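Local coordinates for protein beta-galactosidase (Trichoderma reesei, PDB 3OG2) that probably hydrolyses terminal non-reducing beta-D-galactose residues in beta-D-galactosides, as a family 35 glycoside hydrolase built around a TIM barrel, at residues A[138-143]-A[791-796]; A[688-693]-A[797-802]. All blocks are in the same frame, centred on the assembly; numbering follows the deposited sequence. Where two conformers were deposited one is given.

Contact 1: residues A[138-143]-A[791-796]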
loop_
_atom_site.group_PDB
_atom_site.type_symbol
_atom_site.label_atom_id
_atom_site.label_comp_id
_atom_site.label_asym_id
_atom_site.label_seq_id
_atom_site.Cartn_x
_atom_site.Cartn_y
_atom_site.Cartn_z
ATOM N N LYS A 138 -14.729 -25.829 -6.480
ATOM C CA LYS A 138 -13.835 -25.189 -5.533
ATOM C C LYS A 138 -12.910 -24.163 -6.204
ATOM O O LYS A 138 -12.267 -24.417 -7.245
ATOM C CB LYS A 138 -12.962 -26.236 -4.824
ATOM C CG LYS A 138 -13.771 -27.260 -4.045
ATOM C CD LYS A 138 -14.246 -26.698 -2.721
ATOM C CE LYS A 138 -14.912 -27.770 -1.869
ATOM N NZ LYS A 138 -14.303 -29.117 -2.056
ATOM N N LEU A 139 -12.839 -22.997 -5.571
ATOM C CA LEU A 139 -12.043 -21.915 -6.130
ATOM C C LEU A 139 -10.565 -22.207 -6.004
ATOM O O LEU A 139 -10.133 -22.882 -5.037
ATOM C CB LEU A 139 -12.382 -20.582 -5.421
ATOM C CG LEU A 139 -13.882 -20.279 -5.349
ATOM C CD1 LEU A 139 -14.150 -19.017 -4.547
ATOM C CD2 LEU A 139 -14.565 -20.229 -6.711
ATOM N N ARG A 140 -9.758 -21.721 -6.957
ATOM C CA ARG A 140 -8.306 -21.898 -6.958
ATOM C C ARG A 140 -7.970 -23.384 -7.073
ATOM O O ARG A 140 -6.954 -23.836 -6.551
ATOM C CB ARG A 140 -7.597 -21.309 -5.724
ATOM C CG ARG A 140 -7.937 -19.802 -5.578
ATOM C CD ARG A 140 -7.345 -19.223 -4.313
ATOM N NE ARG A 140 -5.859 -19.172 -4.456
ATOM C CZ ARG A 140 -5.047 -19.031 -3.393
ATOM N NH1 ARG A 140 -5.561 -18.949 -2.156
ATOM N NH2 ARG A 140 -3.749 -19.001 -3.606
ATOM N N THR A 141 -8.799 -24.112 -7.812
ATOM C CA THR A 141 -8.480 -25.495 -8.215
ATOM C C THR A 141 -8.736 -25.642 -9.700
ATOM O O THR A 141 -9.238 -24.697 -10.331
ATOM C CB THR A 141 -9.331 -26.523 -7.473
ATOM O OG1 THR A 141 -10.675 -26.514 -7.978
ATOM C CG2 THR A 141 -9.344 -26.282 -5.966
ATOM N N ASP A 142 -8.447 -26.836 -10.237
ATOM C CA ASP A 142 -8.788 -26.971 -11.680
ATOM C C ASP A 142 -10.226 -27.422 -11.907
ATOM O O ASP A 142 -10.492 -27.878 -13.032
ATOM C CB ASP A 142 -7.767 -27.836 -12.415
ATOM C CG ASP A 142 -7.548 -29.187 -11.760
ATOM O OD1 ASP A 142 -7.942 -29.390 -10.613
ATOM O OD2 ASP A 142 -6.948 -30.008 -12.509
ATOM N N ALA A 143 -11.136 -27.201 -10.981
ATOM C CA ALA A 143 -12.569 -27.366 -11.248
ATOM C C ALA A 143 -12.846 -26.512 -12.475
ATOM O O ALA A 143 -12.493 -25.301 -12.471
ATOM C CB ALA A 143 -13.458 -26.924 -10.095
ATOM N N TRP A 791 -7.949 -17.433 1.229
ATOM C CA TRP A 791 -6.520 -17.669 1.320
ATOM C C TRP A 791 -6.156 -19.130 1.348
ATOM O O TRP A 791 -5.033 -19.500 0.967
ATOM C CB TRP A 791 -5.918 -16.948 2.555
ATOM C CG TRP A 791 -4.424 -17.012 2.476
ATOM C CD1 TRP A 791 -3.599 -16.164 1.801
ATOM C CD2 TRP A 791 -3.577 -17.981 3.101
ATOM N NE1 TRP A 791 -2.304 -16.536 1.956
ATOM C CE2 TRP A 791 -2.242 -17.651 2.752
ATOM C CE3 TRP A 791 -3.900 -19.088 3.920
ATOM C CZ2 TRP A 791 -1.171 -18.399 3.196
ATOM C CZ3 TRP A 791 -2.806 -19.841 4.368
ATOM C CH2 TRP A 791 -1.501 -19.475 3.997
ATOM N N THR A 792 -7.025 -20.020 1.767
ATOM C CA THR A 792 -6.700 -21.463 1.848
ATOM C C THR A 792 -7.462 -22.146 0.711
ATOM O O THR A 792 -8.686 -22.278 0.711
ATOM C CB THR A 792 -7.145 -22.043 3.165
ATOM O OG1 THR A 792 -6.435 -21.347 4.227
ATOM C CG2 THR A 792 -6.849 -23.534 3.261
ATOM N N THR A 793 -6.745 -22.602 -0.285
ATOM C CA THR A 793 -7.329 -23.341 -1.406
ATOM C C THR A 793 -8.106 -24.548 -0.908
ATOM O O THR A 793 -7.584 -25.337 -0.108
ATOM C CB THR A 793 -6.181 -23.747 -2.350
ATOM O OG1 THR A 793 -5.662 -22.542 -2.967
ATOM C CG2 THR A 793 -6.688 -24.676 -3.418
ATOM N N GLY A 794 -9.349 -24.701 -1.354
ATOM C CA GLY A 794 -10.137 -25.871 -0.967
ATOM C C GLY A 794 -11.110 -25.515 0.152
ATOM O O GLY A 794 -11.982 -26.325 0.416
ATOM N N ASP A 795 -10.923 -24.358 0.759
ATOM C CA ASP A 795 -11.847 -23.802 1.730
ATOM C C ASP A 795 -12.450 -22.609 1.014
ATOM O O ASP A 795 -11.726 -21.586 0.901
ATOM C CB ASP A 795 -11.100 -23.362 2.966
ATOM C CG ASP A 795 -11.992 -22.779 4.030
ATOM O OD1 ASP A 795 -13.185 -22.785 3.708
ATOM O OD2 ASP A 795 -11.492 -22.367 5.115
ATOM N N ASP A 796 -13.633 -22.718 0.522
ATOM C CA ASP A 796 -14.246 -21.676 -0.317
ATOM C C ASP A 796 -14.758 -20.515 0.516
ATOM O O ASP A 796 -15.912 -20.094 0.345
ATOM C CB ASP A 796 -15.388 -22.333 -1.113
ATOM C CG ASP A 796 -15.007 -22.989 -2.426
ATOM O OD1 ASP A 796 -13.869 -22.847 -2.883
ATOM O OD2 ASP A 796 -15.872 -23.691 -3.017
HETATM O O HOH W 1 -11.116 -22.768 -2.454
#
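Arg140 and Thr793 meet where two type II beta turns face each other, Lys138 to Thr141 in the TIM-barrel domain of family 35 and Thr792 to Asp795 in a loop between strands 775-782 and 803-811. The arginine can be followed outward. Its CB lies 3.6 Å from Thr793 OG1; CG leaves anti to the carbonyl carbon (chi1 -56°), and after CD, 4.0 Å from the same hydroxyl oxygen, the chain bends at chi3. NE and CZ stay beside Thr793 OG1, CZ at 3.6 Å. The bend lays the guanidinium beneath Thr793 OG1, which sits 3.5 Å from its plane, over its centre. At the tip, NH1 makes a weak hydrogen bond to Trp791 O and another bond to Asn790 O, while NH2 is salt-bridged to Glu178. The group is thus held at its edge and covered on one face. The Trp791 side chain leads off from the contact at CB, and its NE1 is hydrogen-bonded to Glu180 OE1, so the arginine touches, through a weak bond, the backbone of a residue whose side chain lies beside the galactose site.

Just past the second turn, Asp796 OD1 accepts Leu139 N at 2.9 Å on its syn side, in a nearly straight bond (165°), and OD2 pairs with Lys799. An asparagine here carries no charge and would probably leave Lys799 NZ without its salt-bridge mate. Glycine's backbone completes the join: one water accepts from Gly794 N and donates to both Leu139 O and Asp796 OD1, each at 2.8 Å.

Contact 2: residues A[688-693]-A[797-802]; sequences SNNTYA and SMKAPR. With NAG (2-acetamido-2-deoxy-beta-D-glucopyranose), chain E.
Asn690 and Lys799 join two loops here, one preceding strand 713-720 and carrying an Asx turn, the other opening with the 3-10 segment 797-799 before strand 803-811. The hydrogen bonding centres on the Asn690 amide. Its ND2 gives a nearly straight bond (171°) to Lys799 O at 2.8 Å, lying in both the amide plane and the carbonyl plane. On the other side of the amide, OD1 takes Tyr692 N in the carbonyl plane and Ala693 N from above it, so three bonds fix the rotation of the group and fold its own loop around it.

Apolar packing falls to Tyr692 and Ala693. With CG anti to the backbone N (chi1 -177°), the Tyr692 ring extends along the 3-10 segment: CB rests 3.6 Å from Lys799 CB, and Ser797 CA makes an off-centre CH-pi contact, 4.2 Å from the ring centroid. Beyond it, Ala693 CB presses on Pro801 CD at 3.6 Å.

Charge is handled by the extended Lys799 chain. Its NZ is salt-bridged to Asp796 and also bonded to Val135 O and Gly137 O, which ties the loop to the TIM-barrel domain.

The covalent link belongs to Asn689, an N-glycosylation site whose ND2 is bonded to C1 of the sugar. A water bridges the two loops, 2.6 Å from Asn689 O and accepting from Lys799 NZ at 3.2 Å.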
loop_
_atom_site.group_PDB
_atom_site.type_symbol
_atom_site.label_atom_id
_atom_site.label_comp_id
_atom_site.label_asym_id
_atom_site.label_seq_id
_atom_site.Cartn_x
_atom_site.Cartn_y
_atom_site.Cartn_z
ATOM N N SER A 688 -29.736 -22.783 -4.778
ATOM C CA SER A 688 -28.518 -21.986 -4.864
ATOM C C SER A 688 -27.356 -22.822 -5.404
ATOM O O SER A 688 -27.317 -23.996 -5.134
ATOM C CB SER A 688 -28.135 -21.406 -3.504
ATOM O OG SER A 688 -26.923 -20.632 -3.587
ATOM N N ASN A 689 -26.441 -22.197 -6.135
ATOM C CA ASN A 689 -25.210 -22.865 -6.542
ATOM C C ASN A 689 -24.124 -22.698 -5.491
ATOM O O ASN A 689 -23.005 -23.177 -5.739
ATOM C CB ASN A 689 -24.691 -22.233 -7.837
ATOM C CG ASN A 689 -25.430 -22.650 -9.058
ATOM O OD1 ASN A 689 -26.263 -23.565 -8.991
ATOM N ND2 ASN A 689 -25.184 -22.078 -10.233
ATOM N N ASN A 690 -24.435 -21.993 -4.416
ATOM C CA ASN A 690 -23.481 -21.775 -3.332
ATOM C C ASN A 690 -23.255 -23.084 -2.575
ATOM O O ASN A 690 -24.046 -23.533 -1.769
ATOM C CB ASN A 690 -23.915 -20.668 -2.395
ATOM C CG ASN A 690 -22.758 -20.267 -1.477
ATOM O OD1 ASN A 690 -21.950 -21.047 -1.038
ATOM N ND2 ASN A 690 -22.631 -18.962 -1.219
ATOM N N THR A 691 -22.122 -23.722 -2.877
ATOM C CA THR A 691 -21.841 -25.018 -2.300
ATOM C C THR A 691 -21.192 -24.858 -0.947
ATOM O O THR A 691 -21.048 -25.843 -0.198
ATOM C CB THR A 691 -20.914 -25.796 -3.265
ATOM O OG1 THR A 691 -19.843 -24.935 -3.736
ATOM C CG2 THR A 691 -21.691 -26.284 -4.489
ATOM N N TYR A 692 -20.777 -23.663 -0.547
ATOM C CA TYR A 692 -20.135 -23.440 0.743
ATOM C C TYR A 692 -21.159 -23.230 1.853
ATOM O O TYR A 692 -20.881 -23.562 2.998
ATOM C CB TYR A 692 -19.308 -22.180 0.646
ATOM C CG TYR A 692 -18.497 -21.780 1.834
ATOM C CD1 TYR A 692 -17.370 -22.485 2.215
ATOM C CD2 TYR A 692 -18.838 -20.691 2.602
ATOM C CE1 TYR A 692 -16.620 -22.123 3.310
ATOM C CE2 TYR A 692 -18.110 -20.293 3.694
ATOM C CZ TYR A 692 -16.998 -21.017 4.042
ATOM O OH TYR A 692 -16.252 -20.628 5.142
ATOM N N ALA A 693 -22.316 -22.677 1.543
ATOM C CA ALA A 693 -23.356 -22.394 2.515
ATOM C C ALA A 693 -24.686 -22.910 1.968
ATOM O O ALA A 693 -25.497 -22.129 1.482
ATOM C CB ALA A 693 -23.440 -20.887 2.821
ATOM N N SER A 797 -13.916 -19.990 1.419
ATOM C CA SER A 797 -14.389 -18.952 2.319
ATOM C C SER A 797 -14.871 -17.685 1.656
ATOM O O SER A 797 -15.704 -16.963 2.241
ATOM C CB SER A 797 -13.252 -18.590 3.304
ATOM O OG SER A 797 -12.063 -18.282 2.598
ATOM N N MET A 798 -14.413 -17.388 0.436
ATOM C CA MET A 798 -14.961 -16.188 -0.260
ATOM C C MET A 798 -16.445 -16.354 -0.555
ATOM O O MET A 798 -17.150 -15.364 -0.768
ATOM C CB MET A 798 -14.105 -15.961 -1.513
ATOM C CG MET A 798 -14.710 -14.903 -2.440
ATOM S SD MET A 798 -15.731 -15.716 -3.721
ATOM C CE MET A 798 -16.644 -14.260 -4.278
ATOM N N LYS A 799 -16.938 -17.615 -0.567
ATOM C CA LYS A 799 -18.354 -17.838 -0.861
ATOM C C LYS A 799 -19.244 -17.583 0.340
ATOM O O LYS A 799 -20.458 -17.797 0.208
ATOM C CB LYS A 799 -18.560 -19.286 -1.376
ATOM C CG LYS A 799 -17.835 -19.515 -2.716
ATOM C CD LYS A 799 -18.195 -20.914 -3.242
ATOM C CE LYS A 799 -17.463 -21.182 -4.554
ATOM N NZ LYS A 799 -17.589 -22.649 -4.896
ATOM N N ALA A 800 -18.711 -17.134 1.493
ATOM C CA ALA A 800 -19.605 -16.821 2.616
ATOM C C ALA A 800 -20.652 -15.801 2.176
ATOM O O ALA A 800 -20.266 -14.718 1.728
ATOM C CB ALA A 800 -18.810 -16.279 3.783
ATOM N N PRO A 801 -21.926 -16.108 2.230
ATOM C CA PRO A 801 -22.926 -15.179 1.674
ATOM C C PRO A 801 -23.136 -13.947 2.529
ATOM O O PRO A 801 -22.711 -13.843 3.693
ATOM C CB PRO A 801 -24.191 -16.024 1.574
ATOM C CG PRO A 801 -23.996 -17.159 2.456
ATOM C CD PRO A 801 -22.488 -17.408 2.606
ATOM N N ARG A 802 -23.862 -13.029 1.916
ATOM C CA ARG A 802 -24.292 -11.810 2.627
ATOM C C ARG A 802 -25.790 -11.765 2.549
ATOM O O ARG A 802 -26.363 -11.967 1.440
ATOM C CB ARG A 802 -23.714 -10.553 1.989
ATOM C CG ARG A 802 -22.173 -10.631 1.957
ATOM C CD ARG A 802 -21.624 -10.451 3.361
ATOM N NE ARG A 802 -20.172 -10.478 3.495
ATOM C CZ ARG A 802 -19.508 -11.507 4.057
ATOM N NH1 ARG A 802 -20.128 -12.613 4.448
ATOM N NH2 ARG A 802 -18.200 -11.379 4.193
HETATM C C1 NAG E . -25.726 -22.272 -11.611
HETATM C C2 NAG E . -25.913 -21.019 -12.485
HETATM C C3 NAG E . -26.315 -21.320 -13.918
HETATM C C4 NAG E . -25.430 -22.399 -14.569
HETATM C C5 NAG E . -25.286 -23.557 -13.567
HETATM C C6 NAG E . -24.415 -24.667 -14.166
HETATM C C7 NAG E . -26.468 -18.737 -11.749
HETATM C C8 NAG E . -27.679 -17.846 -11.540
HETATM N N2 NAG E . -26.782 -20.024 -11.926
HETATM O O3 NAG E . -26.310 -20.158 -14.737
HETATM O O4 NAG E . -26.070 -22.844 -15.772
HETATM O O5 NAG E . -24.750 -23.060 -12.318
HETATM O O6 NAG E . -24.574 -25.923 -13.547
HETATM O O7 NAG E . -25.408 -18.182 -12.083
HETATM O O HOH W 2 -20.693 -22.094 -5.074
#

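From the N terminus, the chain first passes 138-143, the loop between strand 110-116 and helix 144-163 of the TIM-barrel domain. It then completes the barrel and runs through the following beta domains to 688-693 and returns at 791-796, where contact 1 closes a loop of 647 intervening residues. Directly afterwards 797-802 closes contact 2, spanning 103 residues. The two closures cross, because 688-693 lies inside the first loop and 797-802 beyond it. A single continuous segment, 791-802, therefore serves both: its first half meets the barrel domain, its second half the loop ahead of strand 713-720. Leu139 CD2 touches Lys799 CE at 3.7 Å, where the contacts join.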